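Local coordinates for Keto/oxoacid ferredoxin oxidoreductase, gamma subunit (Geobacter sulfurreducens, PDB 3ON3), which probably serves as the gamma subunit of a 2-oxoacid:ferredoxin oxidoreductase, an enzyme that oxidises 2-oxoacids and passes the electrons to ferredoxin, at residues 49-54 with 79-84; 18-23 with 130-135; 94-99 with 136-141. All coordinates share one frame; numbering follows the deposited sequence.

Contact 1: residues 49-54 with 79-84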
loop_
_atom_site.group_PDB
_atom_site.type_symbol
_atom_site.label_atom_id
_atom_site.label_comp_id
_atom_site.label_asym_id
_atom_site.label_seq_id
_atom_site.Cartn_x
_atom_site.Cartn_y
_atom_site.Cartn_z
ATOM N N GLY B 49 -8.470 -6.410 13.608
ATOM C CA GLY B 49 -7.498 -7.435 13.933
ATOM C C GLY B 49 -7.812 -8.786 13.319
ATOM O O GLY B 49 -8.433 -8.874 12.257
ATOM N N GLY B 50 -7.385 -9.844 13.997
ATOM C CA GLY B 50 -7.471 -11.190 13.444
ATOM C C GLY B 50 -6.428 -11.341 12.338
ATOM O O GLY B 50 -5.520 -10.515 12.212
ATOM N N ALA B 51 -6.568 -12.399 11.543
ATOM C CA ALA B 51 -5.710 -12.627 10.380
ATOM C C ALA B 51 -6.071 -11.659 9.263
ATOM O O ALA B 51 -7.244 -11.392 9.007
ATOM C CB ALA B 51 -5.851 -14.054 9.897
ATOM N N SER B 52 -5.062 -11.135 8.586
ATOM C CA SER B 52 -5.299 -10.099 7.592
ATOM C C SER B 52 -4.543 -10.405 6.311
ATOM O O SER B 52 -3.637 -11.234 6.311
ATOM C CB SER B 52 -4.890 -8.747 8.167
ATOM O OG SER B 52 -5.290 -8.682 9.526
ATOM N N LYS B 53 -4.926 -9.752 5.220
ATOM C CA LYS B 53 -4.282 -10.004 3.936
ATOM C C LYS B 53 -4.218 -8.755 3.079
ATOM O O LYS B 53 -5.031 -7.828 3.229
ATOM C CB LYS B 53 -5.028 -11.079 3.150
ATOM C CG LYS B 53 -6.429 -10.645 2.720
ATOM C CD LYS B 53 -6.986 -11.548 1.643
ATOM C CE LYS B 53 -8.331 -11.038 1.158
ATOM N NZ LYS B 53 -8.197 -9.673 0.593
ATOM N N SER B 54 -3.242 -8.751 2.176
ATOM C CA SER B 54 -3.194 -7.794 1.083
ATOM C C SER B 54 -3.093 -8.605 -0.211
ATOM O O SER B 54 -2.625 -9.749 -0.204
ATOM C CB SER B 54 -2.012 -6.838 1.247
ATOM O OG SER B 54 -0.824 -7.397 0.707
ATOM N N GLN B 79 -0.954 -19.162 11.624
ATOM C CA GLN B 79 -1.964 -20.236 11.560
ATOM C C GLN B 79 -3.356 -19.702 11.224
ATOM O O GLN B 79 -4.066 -20.238 10.372
ATOM C CB GLN B 79 -2.021 -20.987 12.899
ATOM C CG GLN B 79 -2.898 -22.237 12.888
ATOM C CD GLN B 79 -2.371 -23.299 11.945
ATOM O OE1 GLN B 79 -1.311 -23.874 12.173
ATOM N NE2 GLN B 79 -3.112 -23.565 10.877
ATOM N N GLU B 80 -3.723 -18.644 11.933
ATOM C CA GLU B 80 -4.922 -17.847 11.681
ATOM C C GLU B 80 -5.117 -17.451 10.214
ATOM O O GLU B 80 -6.187 -17.642 9.648
ATOM C CB GLU B 80 -4.871 -16.586 12.548
ATOM C CG GLU B 80 -4.976 -16.844 14.061
ATOM C CD GLU B 80 -3.922 -17.828 14.609
ATOM O OE1 GLU B 80 -2.818 -17.955 14.020
ATOM O OE2 GLU B 80 -4.207 -18.476 15.646
ATOM N N ALA B 81 -4.072 -16.900 9.605
ATOM C CA ALA B 81 -4.113 -16.517 8.198
ATOM C C ALA B 81 -4.339 -17.735 7.310
ATOM O O ALA B 81 -5.128 -17.708 6.362
ATOM C CB ALA B 81 -2.819 -15.826 7.816
ATOM N N CYS B 82 -3.631 -18.807 7.630
ATOM C CA CYS B 82 -3.702 -20.026 6.853
ATOM C C CYS B 82 -5.098 -20.645 6.959
ATOM O O CYS B 82 -5.703 -21.036 5.956
ATOM C CB CYS B 82 -2.646 -21.007 7.353
ATOM S SG CYS B 82 -2.484 -22.453 6.337
ATOM N N ASP B 83 -5.594 -20.737 8.189
ATOM C CA ASP B 83 -6.955 -21.210 8.440
ATOM C C ASP B 83 -7.975 -20.386 7.660
ATOM O O ASP B 83 -8.796 -20.922 6.916
ATOM C CB ASP B 83 -7.270 -21.112 9.929
ATOM C CG ASP B 83 -6.427 -22.045 10.765
ATOM O OD1 ASP B 83 -5.730 -22.899 10.183
ATOM O OD2 ASP B 83 -6.464 -21.924 12.007
ATOM N N LYS B 84 -7.898 -19.075 7.830
ATOM C CA LYS B 84 -8.828 -18.145 7.199
ATOM C C LYS B 84 -8.755 -18.101 5.669
ATOM O O LYS B 84 -9.772 -17.947 4.998
ATOM C CB LYS B 84 -8.595 -16.740 7.759
ATOM C CG LYS B 84 -9.572 -15.675 7.286
ATOM C CD LYS B 84 -9.407 -14.420 8.129
ATOM C CE LYS B 84 -10.424 -13.345 7.765
ATOM N NZ LYS B 84 -10.371 -12.182 8.706
#

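Contact 2: residues 18-23 with 130-135. With SO4 (sulfate ion), chain D.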
loop_
_atom_site.group_PDB
_atom_site.type_symbol
_atom_site.label_atom_id
_atom_site.label_comp_id
_atom_site.label_asym_id
_atom_site.label_seq_id
_atom_site.Cartn_x
_atom_site.Cartn_y
_atom_site.Cartn_z
ATOM N N LEU B 18 2.494 -6.537 5.369
ATOM C CA LEU B 18 1.866 -7.218 4.249
ATOM C C LEU B 18 1.530 -6.266 3.107
ATOM O O LEU B 18 1.514 -6.668 1.943
ATOM C CB LEU B 18 0.593 -7.923 4.721
ATOM C CG LEU B 18 0.679 -8.970 5.841
ATOM C CD1 LEU B 18 1.636 -10.093 5.477
ATOM C CD2 LEU B 18 1.090 -8.327 7.156
ATOM N N ILE B 19 1.227 -5.016 3.447
ATOM C CA ILE B 19 0.856 -4.027 2.444
ATOM C C ILE B 19 2.089 -3.710 1.633
ATOM O O ILE B 19 2.052 -3.697 0.403
ATOM C CB ILE B 19 0.333 -2.729 3.091
ATOM C CG1 ILE B 19 -0.994 -2.984 3.815
ATOM C CG2 ILE B 19 0.196 -1.591 2.041
ATOM C CD1 ILE B 19 -1.545 -1.755 4.510
ATOM N N LEU B 20 3.188 -3.465 2.340
ATOM C CA LEU B 20 4.445 -3.141 1.690
ATOM C C LEU B 20 4.825 -4.275 0.743
ATOM O O LEU B 20 5.184 -4.029 -0.410
ATOM C CB LEU B 20 5.566 -2.862 2.709
ATOM C CG LEU B 20 6.936 -2.622 2.057
ATOM C CD1 LEU B 20 6.796 -1.572 0.962
ATOM C CD2 LEU B 20 8.034 -2.244 3.063
ATOM N N ALA B 21 4.719 -5.512 1.214
ATOM C CA ALA B 21 5.071 -6.654 0.361
ATOM C C ALA B 21 4.229 -6.631 -0.902
ATOM O O ALA B 21 4.739 -6.808 -2.003
ATOM C CB ALA B 21 4.891 -7.984 1.102
ATOM N N GLY B 22 2.932 -6.421 -0.729
ATOM C CA GLY B 22 2.021 -6.301 -1.844
ATOM C C GLY B 22 2.458 -5.191 -2.774
ATOM O O GLY B 22 2.508 -5.362 -3.996
ATOM N N VAL B 23 2.787 -4.045 -2.192
ATOM C CA VAL B 23 3.212 -2.908 -2.991
ATOM C C VAL B 23 4.504 -3.194 -3.778
ATOM O O VAL B 23 4.572 -2.952 -4.984
ATOM C CB VAL B 23 3.370 -1.654 -2.144
ATOM C CG1 VAL B 23 4.189 -0.626 -2.907
ATOM C CG2 VAL B 23 1.987 -1.109 -1.747
ATOM N N VAL B 130 11.935 -7.346 8.991
ATOM C CA VAL B 130 12.018 -7.490 7.547
ATOM C C VAL B 130 11.581 -8.875 7.107
ATOM O O VAL B 130 11.861 -9.300 5.980
ATOM C CB VAL B 130 13.387 -7.050 6.960
ATOM C CG1 VAL B 130 13.636 -5.551 7.275
ATOM C CG2 VAL B 130 14.529 -7.940 7.459
ATOM N N ALA B 131 10.851 -9.557 7.991
ATOM C CA ALA B 131 10.346 -10.900 7.689
ATOM C C ALA B 131 9.514 -10.884 6.417
ATOM O O ALA B 131 9.576 -11.815 5.621
ATOM C CB ALA B 131 9.557 -11.466 8.858
ATOM N N ASN B 132 8.760 -9.807 6.214
ATOM C CA ASN B 132 8.004 -9.624 4.976
ATOM C C ASN B 132 8.880 -9.590 3.723
ATOM O O ASN B 132 8.413 -9.934 2.647
ATOM C CB ASN B 132 7.148 -8.357 5.042
ATOM C CG ASN B 132 7.974 -7.094 5.241
ATOM O OD1 ASN B 132 9.046 -7.114 5.856
ATOM N ND2 ASN B 132 7.476 -5.987 4.716
ATOM N N ILE B 133 10.136 -9.163 3.870
ATOM C CA ILE B 133 11.079 -9.103 2.742
ATOM C C ILE B 133 11.585 -10.504 2.447
ATOM O O ILE B 133 11.654 -10.913 1.301
ATOM C CB ILE B 133 12.292 -8.143 3.002
ATOM C CG1 ILE B 133 11.809 -6.745 3.400
ATOM C CG2 ILE B 133 13.209 -8.050 1.769
ATOM C CD1 ILE B 133 10.728 -6.164 2.466
ATOM N N VAL B 134 11.915 -11.239 3.501
ATOM C CA VAL B 134 12.182 -12.668 3.371
ATOM C C VAL B 134 11.084 -13.400 2.601
ATOM O O VAL B 134 11.362 -14.130 1.653
ATOM C CB VAL B 134 12.349 -13.339 4.714
ATOM C CG1 VAL B 134 12.722 -14.825 4.510
ATOM C CG2 VAL B 134 13.406 -12.625 5.529
ATOM N N ALA B 135 9.835 -13.178 2.994
ATOM C CA ALA B 135 8.703 -13.872 2.386
ATOM C C ALA B 135 8.555 -13.475 0.918
ATOM O O ALA B 135 8.145 -14.264 0.075
ATOM C CB ALA B 135 7.426 -13.554 3.154
HETATM S S SO4 D . 0.724 -3.738 7.540
HETATM O O1 SO4 D . 1.838 -3.841 8.474
HETATM O O2 SO4 D . 0.869 -2.488 6.800
HETATM O O3 SO4 D . 0.721 -4.846 6.597
HETATM O O4 SO4 D . -0.551 -3.758 8.256
#

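Contact 3: residues 94-99 with 136-141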
loop_
_atom_site.group_PDB
_atom_site.type_symbol
_atom_site.label_atom_id
_atom_site.label_comp_id
_atom_site.label_asym_id
_atom_site.label_seq_id
_atom_site.Cartn_x
_atom_site.Cartn_y
_atom_site.Cartn_z
ATOM N N VAL B 94 0.278 -22.225 -5.186
ATOM C CA VAL B 94 1.447 -22.075 -4.328
ATOM C C VAL B 94 1.040 -21.718 -2.905
ATOM O O VAL B 94 0.316 -20.752 -2.673
ATOM C CB VAL B 94 2.428 -21.004 -4.895
ATOM C CG1 VAL B 94 3.410 -20.515 -3.829
ATOM C CG2 VAL B 94 3.174 -21.562 -6.085
ATOM N N LEU B 95 1.495 -22.509 -1.948
ATOM C CA LEU B 95 1.184 -22.224 -0.561
ATOM C C LEU B 95 2.466 -22.071 0.222
ATOM O O LEU B 95 3.182 -23.020 0.420
ATOM C CB LEU B 95 0.310 -23.320 0.046
ATOM C CG LEU B 95 0.096 -23.210 1.565
ATOM C CD1 LEU B 95 -0.520 -21.875 1.936
ATOM C CD2 LEU B 95 -0.744 -24.362 2.113
ATOM N N LEU B 96 2.760 -20.850 0.646
ATOM C CA LEU B 96 3.964 -20.573 1.410
ATOM C C LEU B 96 3.590 -20.154 2.815
ATOM O O LEU B 96 2.855 -19.171 3.015
ATOM C CB LEU B 96 4.781 -19.465 0.736
ATOM C CG LEU B 96 5.964 -18.872 1.513
ATOM C CD1 LEU B 96 7.129 -19.884 1.635
ATOM C CD2 LEU B 96 6.438 -17.588 0.868
ATOM N N VAL B 97 4.101 -20.892 3.790
ATOM C CA VAL B 97 3.801 -20.593 5.184
ATOM C C VAL B 97 5.081 -20.478 6.000
ATOM O O VAL B 97 6.133 -20.906 5.551
ATOM C CB VAL B 97 2.851 -21.659 5.806
ATOM C CG1 VAL B 97 1.616 -21.842 4.935
ATOM C CG2 VAL B 97 3.564 -23.004 5.995
ATOM N N ASP B 98 4.991 -19.878 7.183
ATOM C CA ASP B 98 6.073 -19.973 8.151
ATOM C C ASP B 98 5.921 -21.276 8.941
ATOM O O ASP B 98 4.829 -21.603 9.411
ATOM C CB ASP B 98 6.103 -18.769 9.088
ATOM C CG ASP B 98 7.153 -18.912 10.182
ATOM O OD1 ASP B 98 7.069 -19.873 10.966
ATOM O OD2 ASP B 98 8.069 -18.075 10.261
ATOM N N SER B 99 7.014 -22.021 9.078
ATOM C CA SER B 99 6.939 -23.379 9.626
ATOM C C SER B 99 6.913 -23.443 11.151
ATOM O O SER B 99 6.460 -24.432 11.728
ATOM C CB SER B 99 8.080 -24.244 9.088
ATOM O OG SER B 99 9.331 -23.725 9.486
ATOM N N LEU B 136 8.895 -12.230 0.633
ATOM C CA LEU B 136 8.774 -11.677 -0.704
ATOM C C LEU B 136 9.806 -12.327 -1.625
ATOM O O LEU B 136 9.504 -12.668 -2.775
ATOM C CB LEU B 136 8.973 -10.164 -0.630
ATOM C CG LEU B 136 8.738 -9.265 -1.837
ATOM C CD1 LEU B 136 9.898 -9.393 -2.841
ATOM C CD2 LEU B 136 7.381 -9.548 -2.473
ATOM N N GLY B 137 11.018 -12.505 -1.110
ATOM C CA GLY B 137 12.060 -13.235 -1.831
ATOM C C GLY B 137 11.601 -14.664 -2.077
ATOM O O GLY B 137 11.754 -15.226 -3.175
ATOM N N ALA B 138 11.000 -15.252 -1.053
ATOM C CA ALA B 138 10.489 -16.616 -1.182
ATOM C C ALA B 138 9.386 -16.698 -2.236
ATOM O O ALA B 138 9.387 -17.617 -3.053
ATOM C CB ALA B 138 10.007 -17.136 0.148
HETATM N N MSE B 139 8.465 -15.732 -2.222
HETATM C CA MSE B 139 7.317 -15.721 -3.128
HETATM C C MSE B 139 7.737 -15.542 -4.577
HETATM O O MSE B 139 7.088 -16.061 -5.483
HETATM C CB MSE B 139 6.346 -14.583 -2.772
HETATM C CG MSE B 139 5.129 -15.014 -2.016
HETATM SE SE MSE B 139 4.084 -16.461 -2.844
HETATM C CE MSE B 139 3.728 -17.280 -1.144
ATOM N N VAL B 140 8.794 -14.763 -4.788
ATOM C CA VAL B 140 9.345 -14.539 -6.128
ATOM C C VAL B 140 9.968 -15.835 -6.637
ATOM O O VAL B 140 9.700 -16.254 -7.761
ATOM C CB VAL B 140 10.381 -13.365 -6.133
ATOM C CG1 VAL B 140 11.123 -13.246 -7.481
ATOM C CG2 VAL B 140 9.686 -12.020 -5.759
ATOM N N ALA B 141 10.803 -16.459 -5.803
ATOM C CA ALA B 141 11.377 -17.769 -6.126
ATOM C C ALA B 141 10.306 -18.783 -6.550
ATOM O O ALA B 141 10.414 -19.381 -7.622
ATOM C CB ALA B 141 12.193 -18.319 -4.962
#

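Contact 1: residues 49-54 with 79-84
Ala51 points its methyl at the first turn of helix 79-85. The methyl sits against the backbone there, with Ala51 CB 3.4 Å from Ala81 N. The same carbon is 3.5 Å from Ala81 CA, a tight fit of methyl against helix backbone. Glu80, Ala81 and Lys84 each touch Ala51. Glu80 offers only the root of its chain, with its CB 3.8 Å from Ala51 CB. Its chain then bends at chi2 and carries the carboxylate away. Ala81 adds a looser methyl contact, with Ala81 CB 4.1 Å from Ala51 CB. Its own methyl also touches Ser11 and Ala76 on strands 6-12 and 71-76. The contact thus joins the 49-54 segment, which runs into strand 52-59, with the helix that follows strand 71-76 in this alpha/beta fold. Lys84 reaches across from one turn further along. Its CG lies anti to the backbone N (chi1 -175°) and the rest of the chain is extended. Lys84 NZ donates a hydrogen bond to Ala51 O at 3.2 Å. The C=O...N angle is 153°, and the donor is tilted 16° from the carbonyl plane. Tyr85 OH makes a second, weak bond with the same oxygen.

Contact 2: residues 18-23 with 130-135
The amide of Asn132 packs on Leu20, yet its hydrogen bond goes to Gly17, just before the 18-23 segment. Asn132 ND2 lies 4.1 Å from Leu20 CD2 and 4.2 Å from Leu20 CB, so it meets the leucine by packing alone. The same nitrogen donates to the carbonyl of Gly17. This bond ties the first turn of helix 131-143 to the beginning of helix 18-32. Asn132 CG stands between the backbone N and the carbonyl carbon (chi1 60°), which sends the amide across to the other helix. The two side chains run at a slant to each other. Ala21 makes the other touch, with its CB 4.3 Å from Asn132 O. A sulfate ion, probably from the crystallisation liquor, sits at the start of helix 18-32, which follows strand 6-12. Backbone N-H groups hold it, a usual way for a helix start to bind an anion. Ile19 N bonds to sulfate O3 at 3.2 Å. Leu18 N is nearer, 2.7 Å from sulfate O3, but its 121° angle makes that bond weak. Gly17 N and Arg158 NH1 of the second subunit also hydrogen-bond the ion. Ile133 packs on helix 164-181, and Val134 on helix 117-125. On the other helix, Ile19 and Val23 rest against strand 36-43, and both also touch the second subunit.

Contact 3: residues 94-99 with 136-141
Leu96 and Met139 form the apolar centre of this contact. Met139 is a selenomethionine, modelled with SE in place of sulfur. The modelled approach of its terminal methyl, CE, to Leu96 CB is too short to be real, so the exact place of this methyl is doubtful. The firmer contacts are made by Leu96 CD2. Leu96 CG lies anti to the backbone N (chi1 170°), and CD2 reaches the Ala138 methyl, with 3.7 Å between Leu96 CD2 and Ala138 CB. The same CD2 lies 4.1 Å from Met139 CG. The Leu96 and Met139 side chains lie alongside and run opposite ways. As modelled, the Met139 chain bends at chi2 and again at chi3, and CE turns toward the strand. Val94, two residues earlier on the same face of the strand, has its CG1 4.2 Å from Met139 CE as modelled.

This is helix-on-sheet packing in a mixed alpha/beta fold. Strand 93-98 lies between strands 71-76 and 111-115, parallel to both. The axes of 94-98 and 136-141 run nearly antiparallel, at 157°, and come within 9.9 Å.

Backbone hydrogen bonds join the strand to its neighbours in the sheet and hold the helix together. The backbone of Val94 and Leu96 bonds to strand 71-76, and that of Leu95 to strand 111-115. On the helix, Val140 N bonds to Leu136 O, and Met139 O also accepts from Thr143 OG1. Other apolar neighbours extend the packing. Leu75 touches both Leu96 and Met139, while Ala138 meets Phe115 of strand 111-115 and Ala178 of helix 164-181.

Overall arrangement
The three contacts gather around one mixed sheet. Contact 1 lies toward the edge of the chain, its centre about 15 Å from those of contacts 2 and 3. Contacts 2 and 3 are buried, with centres about 11 Å apart, and share helix 131-143. Contact 2 uses the start of that helix and contact 3 a later part. They also pack directly, Ala135 O on Leu96 CD2 and Ala21 O on Leu136 CD2. Ser54 OG links contact 1 to contact 2 by a probable hydrogen bond to Leu18 O. Along the chain, contact 1 is nested within the loop closed by contact 2, and contact 3 crosses contact 2. They join helix 18-32, the sheet and helix 131-143 into one core.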